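Local structure of Tle cognate immunity protein 4 C-terminal domain-containing protein (Pseudomonas aeruginosa PAO1, 4R1D) at residues H217-V229 / R237-E249. The protein is an immunity protein that forms a complex with the type VI secretion lipase effector Tle4 and thereby probably protects the producing cell from it. Numbering follows the deposited sequence.
Sequences HPVGSLPGEEYLV and RGYTFMWEVQGKE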
loop_
_atom_site.group_PDB
_atom_site.type_symbol
_atom_site.label_atom_id
_atom_site.label_comp_id
_atom_site.label_asym_id
_atom_site.label_seq_id
_atom_site.Cartn_x
_atom_site.Cartn_y
_atom_site.Cartn_z
ATOM N N HIS B 217 -23.382 -23.297 1.197
ATOM C CA HIS B 217 -23.628 -23.322 -0.242
ATOM C C HIS B 217 -22.643 -24.293 -0.860
ATOM O O HIS B 217 -21.690 -23.903 -1.524
ATOM C CB HIS B 217 -23.491 -21.931 -0.871
ATOM C CG HIS B 217 -23.899 -21.883 -2.312
ATOM N ND1 HIS B 217 -24.334 -20.728 -2.927
ATOM C CD2 HIS B 217 -23.938 -22.850 -3.259
ATOM C CE1 HIS B 217 -24.622 -20.986 -4.192
ATOM N NE2 HIS B 217 -24.394 -22.269 -4.417
ATOM N N PRO B 218 -22.859 -25.585 -0.608
ATOM C CA PRO B 218 -22.020 -26.609 -1.217
ATOM C C PRO B 218 -22.229 -26.575 -2.721
ATOM O O PRO B 218 -23.318 -26.211 -3.170
ATOM C CB PRO B 218 -22.578 -27.911 -0.630
ATOM C CG PRO B 218 -23.999 -27.594 -0.282
ATOM C CD PRO B 218 -24.000 -26.152 0.137
ATOM N N VAL B 219 -21.177 -26.892 -3.469
ATOM C CA VAL B 219 -21.233 -27.022 -4.922
ATOM C C VAL B 219 -20.558 -28.348 -5.198
ATOM O O VAL B 219 -19.321 -28.473 -5.138
ATOM C CB VAL B 219 -20.471 -25.888 -5.646
ATOM C CG1 VAL B 219 -20.506 -26.103 -7.161
ATOM C CG2 VAL B 219 -21.057 -24.542 -5.277
ATOM N N GLY B 220 -21.373 -29.361 -5.464
ATOM C CA GLY B 220 -20.847 -30.709 -5.546
ATOM C C GLY B 220 -20.138 -31.026 -4.246
ATOM O O GLY B 220 -20.666 -30.763 -3.169
ATOM N N SER B 221 -18.932 -31.571 -4.331
ATOM C CA SER B 221 -18.239 -31.961 -3.116
ATOM C C SER B 221 -17.430 -30.815 -2.488
ATOM O O SER B 221 -16.680 -31.044 -1.548
ATOM C CB SER B 221 -17.345 -33.166 -3.373
ATOM O OG SER B 221 -16.381 -32.868 -4.354
ATOM N N LEU B 222 -17.606 -29.596 -3.002
ATOM C CA LEU B 222 -16.945 -28.416 -2.424
ATOM C C LEU B 222 -17.801 -27.849 -1.294
ATOM O O LEU B 222 -18.895 -27.335 -1.533
ATOM C CB LEU B 222 -16.730 -27.331 -3.485
ATOM C CG LEU B 222 -15.908 -27.685 -4.725
ATOM C CD1 LEU B 222 -15.939 -26.543 -5.741
ATOM C CD2 LEU B 222 -14.470 -28.028 -4.348
ATOM N N PRO B 223 -17.308 -27.946 -0.058
ATOM C CA PRO B 223 -18.064 -27.505 1.120
ATOM C C PRO B 223 -18.047 -25.988 1.300
ATOM O O PRO B 223 -17.531 -25.510 2.298
ATOM C CB PRO B 223 -17.327 -28.189 2.276
ATOM C CG PRO B 223 -15.946 -28.361 1.793
ATOM C CD PRO B 223 -16.034 -28.587 0.305
ATOM N N GLY B 224 -18.627 -25.251 0.358
ATOM C CA GLY B 224 -18.612 -23.797 0.442
ATOM C C GLY B 224 -19.625 -23.220 1.417
ATOM O O GLY B 224 -20.654 -23.831 1.695
ATOM N N GLU B 225 -19.322 -22.038 1.951
ATOM C CA GLU B 225 -20.280 -21.287 2.749
ATOM C C GLU B 225 -20.339 -19.877 2.186
ATOM O O GLU B 225 -19.373 -19.414 1.593
ATOM C CB GLU B 225 -19.878 -21.289 4.224
ATOM C CG GLU B 225 -19.838 -22.707 4.803
ATOM C CD GLU B 225 -19.769 -22.749 6.325
ATOM O OE1 GLU B 225 -19.222 -21.803 6.932
ATOM O OE2 GLU B 225 -20.268 -23.738 6.908
ATOM N N GLU B 226 -21.469 -19.204 2.348
ATOM C CA GLU B 226 -21.635 -17.898 1.724
ATOM C C GLU B 226 -22.295 -16.890 2.646
ATOM O O GLU B 226 -22.996 -17.248 3.584
ATOM C CB GLU B 226 -22.452 -18.022 0.435
ATOM C CG GLU B 226 -23.914 -18.289 0.683
ATOM C CD GLU B 226 -24.690 -18.555 -0.595
ATOM O OE1 GLU B 226 -24.141 -18.331 -1.700
ATOM O OE2 GLU B 226 -25.849 -18.998 -0.482
ATOM N N TYR B 227 -22.080 -15.620 2.336
ATOM C CA TYR B 227 -22.641 -14.530 3.090
ATOM C C TYR B 227 -22.923 -13.476 2.038
ATOM O O TYR B 227 -22.016 -13.048 1.330
ATOM C CB TYR B 227 -21.601 -14.024 4.104
ATOM C CG TYR B 227 -22.184 -13.426 5.364
ATOM C CD1 TYR B 227 -23.300 -12.606 5.317
ATOM C CD2 TYR B 227 -21.619 -13.692 6.602
ATOM C CE1 TYR B 227 -23.836 -12.055 6.476
ATOM C CE2 TYR B 227 -22.146 -13.147 7.767
ATOM C CZ TYR B 227 -23.256 -12.328 7.693
ATOM O OH TYR B 227 -23.795 -11.784 8.839
ATOM N N LEU B 228 -24.182 -13.074 1.909
ATOM C CA LEU B 228 -24.587 -12.198 0.814
ATOM C C LEU B 228 -25.284 -10.966 1.368
ATOM O O LEU B 228 -26.300 -11.088 2.054
ATOM C CB LEU B 228 -25.567 -12.936 -0.117
ATOM C CG LEU B 228 -25.055 -13.778 -1.289
ATOM C CD1 LEU B 228 -23.952 -14.738 -0.913
ATOM C CD2 LEU B 228 -26.219 -14.537 -1.928
ATOM N N VAL B 229 -24.754 -9.782 1.081
ATOM C CA VAL B 229 -25.378 -8.569 1.587
ATOM C C VAL B 229 -25.654 -7.579 0.459
ATOM O O VAL B 229 -25.046 -7.648 -0.604
ATOM C CB VAL B 229 -24.531 -7.903 2.700
ATOM C CG1 VAL B 229 -24.177 -8.927 3.786
ATOM C CG2 VAL B 229 -23.277 -7.280 2.125
ATOM N N ARG B 237 -27.933 1.014 -5.567
ATOM C CA ARG B 237 -27.872 -0.222 -4.795
ATOM C C ARG B 237 -26.515 -0.891 -4.941
ATOM O O ARG B 237 -26.005 -1.050 -6.055
ATOM C CB ARG B 237 -28.965 -1.191 -5.241
ATOM C CG ARG B 237 -29.100 -2.429 -4.356
ATOM C CD ARG B 237 -30.566 -2.697 -4.053
ATOM N NE ARG B 237 -30.798 -3.848 -3.185
ATOM C CZ ARG B 237 -31.020 -3.770 -1.877
ATOM N NH1 ARG B 237 -31.009 -2.589 -1.259
ATOM N NH2 ARG B 237 -31.243 -4.874 -1.182
ATOM N N GLY B 238 -25.938 -1.276 -3.810
ATOM C CA GLY B 238 -24.681 -2.004 -3.791
ATOM C C GLY B 238 -24.874 -3.446 -3.352
ATOM O O GLY B 238 -25.897 -3.809 -2.770
ATOM N N TYR B 239 -23.875 -4.275 -3.626
ATOM C CA TYR B 239 -23.939 -5.686 -3.303
ATOM C C TYR B 239 -22.567 -6.157 -2.867
ATOM O O TYR B 239 -21.558 -5.667 -3.363
ATOM C CB TYR B 239 -24.322 -6.487 -4.545
ATOM C CG TYR B 239 -25.730 -6.254 -5.036
ATOM C CD1 TYR B 239 -26.795 -6.932 -4.473
ATOM C CD2 TYR B 239 -25.987 -5.359 -6.063
ATOM C CE1 TYR B 239 -28.092 -6.725 -4.915
ATOM C CE2 TYR B 239 -27.283 -5.142 -6.521
ATOM C CZ TYR B 239 -28.328 -5.832 -5.943
ATOM O OH TYR B 239 -29.620 -5.637 -6.386
ATOM N N THR B 240 -22.536 -7.117 -1.955
ATOM C CA THR B 240 -21.301 -7.853 -1.699
ATOM C C THR B 240 -21.648 -9.304 -1.380
ATOM O O THR B 240 -22.244 -9.597 -0.345
ATOM C CB THR B 240 -20.474 -7.226 -0.574
ATOM O OG1 THR B 240 -20.149 -5.875 -0.925
ATOM C CG2 THR B 240 -19.183 -7.995 -0.386
ATOM N N PHE B 241 -21.327 -10.186 -2.324
ATOM C CA PHE B 241 -21.615 -11.610 -2.222
ATOM C C PHE B 241 -20.289 -12.325 -2.036
ATOM O O PHE B 241 -19.344 -12.094 -2.800
ATOM C CB PHE B 241 -22.285 -12.133 -3.500
ATOM C CG PHE B 241 -23.650 -11.562 -3.760
ATOM C CD1 PHE B 241 -24.243 -10.679 -2.865
ATOM C CD2 PHE B 241 -24.338 -11.902 -4.918
ATOM C CE1 PHE B 241 -25.500 -10.152 -3.115
ATOM C CE2 PHE B 241 -25.593 -11.374 -5.177
ATOM C CZ PHE B 241 -26.176 -10.503 -4.276
ATOM N N MET B 242 -20.213 -13.169 -1.009
ATOM C CA MET B 242 -18.955 -13.799 -0.593
ATOM C C MET B 242 -19.140 -15.312 -0.434
ATOM O O MET B 242 -20.101 -15.740 0.183
ATOM C CB MET B 242 -18.520 -13.194 0.748
ATOM C CG MET B 242 -18.346 -11.683 0.680
ATOM S SD MET B 242 -18.305 -10.877 2.296
ATOM C CE MET B 242 -20.055 -10.688 2.630
ATOM N N TRP B 243 -18.224 -16.106 -0.990
ATOM C CA TRP B 243 -18.322 -17.567 -0.950
ATOM C C TRP B 243 -16.918 -18.116 -0.749
ATOM O O TRP B 243 -15.981 -17.652 -1.384
ATOM C CB TRP B 243 -18.889 -18.063 -2.283
ATOM C CG TRP B 243 -19.112 -19.562 -2.416
ATOM C CD1 TRP B 243 -20.257 -20.248 -2.111
ATOM C CD2 TRP B 243 -18.196 -20.534 -2.955
ATOM N NE1 TRP B 243 -20.102 -21.583 -2.410
ATOM C CE2 TRP B 243 -18.847 -21.788 -2.920
ATOM C CE3 TRP B 243 -16.885 -20.469 -3.450
ATOM C CZ2 TRP B 243 -18.239 -22.968 -3.367
ATOM C CZ3 TRP B 243 -16.272 -21.648 -3.890
ATOM C CH2 TRP B 243 -16.955 -22.883 -3.849
ATOM N N GLU B 244 -16.774 -19.099 0.136
ATOM C CA GLU B 244 -15.467 -19.635 0.417
ATOM C C GLU B 244 -15.506 -21.094 0.829
ATOM O O GLU B 244 -16.441 -21.551 1.500
ATOM C CB GLU B 244 -14.790 -18.810 1.522
ATOM C CG GLU B 244 -13.340 -19.205 1.778
ATOM C CD GLU B 244 -12.618 -18.199 2.658
ATOM O OE1 GLU B 244 -13.009 -17.015 2.651
ATOM O OE2 GLU B 244 -11.657 -18.597 3.356
ATOM N N VAL B 245 -14.491 -21.811 0.368
ATOM C CA VAL B 245 -14.146 -23.127 0.864
ATOM C C VAL B 245 -12.824 -22.941 1.593
ATOM O O VAL B 245 -11.835 -22.511 0.997
ATOM C CB VAL B 245 -13.942 -24.113 -0.295
ATOM C CG1 VAL B 245 -13.303 -25.415 0.216
ATOM C CG2 VAL B 245 -15.266 -24.366 -1.015
ATOM N N GLN B 246 -12.802 -23.249 2.884
ATOM C CA GLN B 246 -11.619 -22.964 3.707
ATOM C C GLN B 246 -10.318 -23.545 3.144
ATOM O O GLN B 246 -9.277 -22.870 3.137
ATOM C CB GLN B 246 -11.832 -23.405 5.164
ATOM C CG GLN B 246 -10.692 -22.996 6.103
ATOM C CD GLN B 246 -11.112 -22.991 7.565
ATOM O OE1 GLN B 246 -12.223 -23.406 7.905
ATOM N NE2 GLN B 246 -10.226 -22.518 8.438
ATOM N N GLY B 247 -10.378 -24.780 2.659
ATOM C CA GLY B 247 -9.204 -25.438 2.112
ATOM C C GLY B 247 -8.581 -26.446 3.062
ATOM O O GLY B 247 -8.840 -26.421 4.265
ATOM N N LYS B 248 -7.764 -27.338 2.510
ATOM C CA LYS B 248 -7.031 -28.331 3.287
ATOM C C LYS B 248 -5.561 -28.127 3.003
ATOM O O LYS B 248 -5.197 -27.681 1.922
ATOM C CB LYS B 248 -7.411 -29.748 2.851
ATOM C CG LYS B 248 -8.896 -30.055 2.862
ATOM C CD LYS B 248 -9.432 -30.197 4.275
ATOM C CE LYS B 248 -10.848 -30.758 4.264
ATOM N NZ LYS B 248 -11.467 -30.722 5.619
ATOM N N GLU B 249 -4.711 -28.459 3.966
ATOM C CA GLU B 249 -3.272 -28.288 3.799
ATOM C C GLU B 249 -2.685 -29.244 2.760
ATOM O O GLU B 249 -3.094 -30.401 2.662
ATOM C CB GLU B 249 -2.562 -28.455 5.145
ATOM C CG GLU B 249 -3.147 -27.555 6.218
ATOM C CD GLU B 249 -2.208 -27.314 7.380
ATOM O OE1 GLU B 249 -2.390 -26.283 8.070
ATOM O OE2 GLU B 249 -1.299 -28.147 7.601
HETATM O O HOH W 1 -15.050 -25.221 3.805
#
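With CG of Trp243 turned anti to its own backbone nitrogen (chi1 -178°) and CG of His217 likewise (chi1 -173°), the indole, in the antiparallel beta hairpin of strands 225-233 and 236-245, leans over the neighbouring strand to the imidazole in the loop preceding it. Their rings form a T-shaped pair, the edge of Trp243 directed at the face of His217 with the planes at 87°. Tryptophan suits this place because its indole N-H, at NE1, donates to His217 O at 2.9 Å, in the carbonyl plane and nearly in the indole plane, while its six-membered ring packs against Val219, CG2 lying 3.8 Å from CZ2. Gly224, with no side chain, lets its CA sit 3.5 Å above the indole plane, offset toward the rim. Histidine serves with both nitrogens. ND1 gives a hydrogen bond to Glu226 OE1, arriving from above the carboxylate plane, and NE2 bonds Asp293; Glu226 also pairs with Arg213, so its buried charge is probably well compensated. Farther along the same face, Leu228 and Phe241 form a non-hydrogen-bonded pair, and CG of the branched leucine makes a CH-pi contact over the phenyl ring, 3.9 Å from its centroid. Helix 281-292 covers this face through Trp288, which touches both Leu228 and Trp243. On the other face, the flexible Met242 side chain bends at chi3 to bring CE to 4.0 Å from Tyr227 CB; Met242 also packs on Trp96 of the other protein chain, placing this side of the hairpin at the interface. Beta-branched Val229 and Thr240 run alongside each other there, with Val229 CG2 3.9 Å from Thr240 CB, and their hydrogen-bonded pair is closed by two nearly straight bonds, Val229 N to Thr240 O and Thr240 N to Val229 O, each 2.9 Å.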